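TIR domain-containing adapter molecule 1 (Homo sapiens, PDB 4BSX) is the adaptor TRIF of Toll-like receptor signalling, probably linking activated receptors to interferon-beta induction, and has a helical N-terminal domain similar to IFIT proteins. Local coordinates at residues A73-V76 with A77-A81. The protein carries 2 engineered substitutions. Residues are numbered along the deposited sequence; the frame is centred on the assembly and turned at random.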
loop_
_atom_site.group_PDB
_atom_site.type_symbol
_atom_site.label_atom_id
_atom_site.label_comp_id
_atom_site.label_asym_id
_atom_site.label_seq_id
_atom_site.Cartn_x
_atom_site.Cartn_y
_atom_site.Cartn_z
ATOM N N ALA A 73 2.973 7.595 1.456
ATOM C CA ALA A 73 3.724 7.750 0.200
ATOM C C ALA A 73 5.073 8.453 0.460
ATOM O O ALA A 73 6.070 8.171 -0.215
ATOM C CB ALA A 73 2.916 8.519 -0.832
ATOM N N ARG A 74 5.079 9.361 1.434
ATOM C CA ARG A 74 6.277 10.095 1.806
ATOM C C ARG A 74 7.302 9.174 2.463
ATOM O O ARG A 74 8.494 9.222 2.133
ATOM C CB ARG A 74 5.907 11.240 2.747
ATOM C CG ARG A 74 5.284 12.412 2.049
ATOM C CD ARG A 74 5.379 13.671 2.902
ATOM N NE ARG A 74 4.735 13.558 4.209
ATOM C CZ ARG A 74 3.442 13.805 4.470
ATOM N NH1 ARG A 74 2.596 14.134 3.508
ATOM N NH2 ARG A 74 2.978 13.684 5.712
ATOM N N LEU A 75 6.827 8.349 3.403
ATOM C CA LEU A 75 7.645 7.330 4.038
ATOM C C LEU A 75 8.262 6.363 3.005
ATOM O O LEU A 75 9.422 5.979 3.114
ATOM C CB LEU A 75 6.805 6.539 5.033
ATOM C CG LEU A 75 7.612 5.563 5.925
ATOM C CD1 LEU A 75 8.201 6.310 7.156
ATOM C CD2 LEU A 75 6.788 4.359 6.398
ATOM N N VAL A 76 7.462 5.945 2.027
ATOM C CA VAL A 76 7.951 5.101 0.921
ATOM C C VAL A 76 8.999 5.819 0.057
ATOM O O VAL A 76 10.023 5.250 -0.292
ATOM C CB VAL A 76 6.795 4.549 0.063
ATOM C CG1 VAL A 76 7.342 3.914 -1.215
ATOM C CG2 VAL A 76 5.995 3.528 0.869
ATOM N N ALA A 77 8.791 7.083 -0.242
ATOM C CA ALA A 77 9.771 7.811 -1.027
ATOM C C ALA A 77 11.125 7.825 -0.319
ATOM O O ALA A 77 12.178 7.650 -0.942
ATOM C CB ALA A 77 9.288 9.254 -1.249
ATOM N N ARG A 78 11.091 8.069 0.990
ATOM C CA ARG A 78 12.300 8.246 1.755
ATOM C C ARG A 78 12.982 6.945 2.040
ATOM O O ARG A 78 14.166 6.824 1.834
ATOM C CB ARG A 78 11.999 8.954 3.077
ATOM C CG ARG A 78 11.670 10.399 2.907
ATOM C CD ARG A 78 10.841 10.909 4.082
ATOM N NE ARG A 78 10.294 12.220 3.773
ATOM C CZ ARG A 78 9.381 12.846 4.500
ATOM N NH1 ARG A 78 8.908 12.285 5.609
ATOM N NH2 ARG A 78 8.968 14.047 4.130
ATOM N N GLN A 79 12.245 5.966 2.524
ATOM C CA GLN A 79 12.900 4.779 3.024
ATOM C C GLN A 79 13.035 3.656 2.014
ATOM O O GLN A 79 13.795 2.740 2.267
ATOM C CB GLN A 79 12.174 4.302 4.289
ATOM C CG GLN A 79 12.253 5.354 5.386
ATOM C CD GLN A 79 11.639 4.939 6.679
ATOM O OE1 GLN A 79 11.015 3.902 6.778
ATOM N NE2 GLN A 79 11.815 5.767 7.692
ATOM N N TRP A 80 12.297 3.713 0.894
ATOM C CA TRP A 80 12.425 2.699 -0.161
ATOM C C TRP A 80 12.867 3.267 -1.515
ATOM O O TRP A 80 13.333 2.532 -2.387
ATOM C CB TRP A 80 11.119 1.913 -0.333
ATOM C CG TRP A 80 10.928 0.718 0.620
ATOM C CD1 TRP A 80 11.294 -0.602 0.417
ATOM C CD2 TRP A 80 10.332 0.769 1.906
ATOM N NE1 TRP A 80 10.940 -1.364 1.521
ATOM C CE2 TRP A 80 10.345 -0.537 2.437
ATOM C CE3 TRP A 80 9.765 1.796 2.655
ATOM C CZ2 TRP A 80 9.813 -0.828 3.673
ATOM C CZ3 TRP A 80 9.254 1.510 3.894
ATOM C CH2 TRP A 80 9.269 0.209 4.390
ATOM N N ALA A 81 12.704 4.569 -1.706
ATOM C CA ALA A 81 13.070 5.227 -2.971
ATOM C C ALA A 81 14.283 6.121 -2.806
ATOM O O ALA A 81 14.765 6.677 -3.787
ATOM C CB ALA A 81 11.938 6.074 -3.457
#
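L75 O accepts the backbone N-H of Q79 at 2.9 Å, in helix 71-79. The same i to i+4 pattern joins A73 to A77, R74 to R78 and V76 to W80. V76 O is shared: W80 N donates to it at 3.0 Å, and A81 N adds a weak bond to the same oxygen. R74 and R78 run side by side from one face of the helix. R74 NE and R78 NH2 are 4.3 Å apart. Both arginines form salt bridges to E90, and R74 NH1 also hydrogen-bonds K68 O, which together with E90 helps to hold the bent end of the R74 chain. CB of R74 sits over one face of the R78 guanidinium, while R78 NH2 lies at the edge of the R74 guanidinium. The two planes are turned 50° apart. On the neighbouring face, L75 CD1 rests 3.7 Å from Q79 NE2. CG of L75 is anti to its N (chi1 -171°), which carries CD1 to the amide of the extended Q79 chain, the two side chains crossing at an angle. L75 also touches P93 and V95 of the loop after the helix, so an alanine here would probably open a gap against them and take away the methyl group that CD1 sets against the Q79 amide. On the inner side, V76 CG1 is 4.4 Å from W80 CB. V76 packs on L45, L52 and L64, and the W80 ring stacks with F15, joining this stretch of chain to the core of the helical domain. On the outer side, the shared carboxylate probably offsets the two neighbouring positive charges.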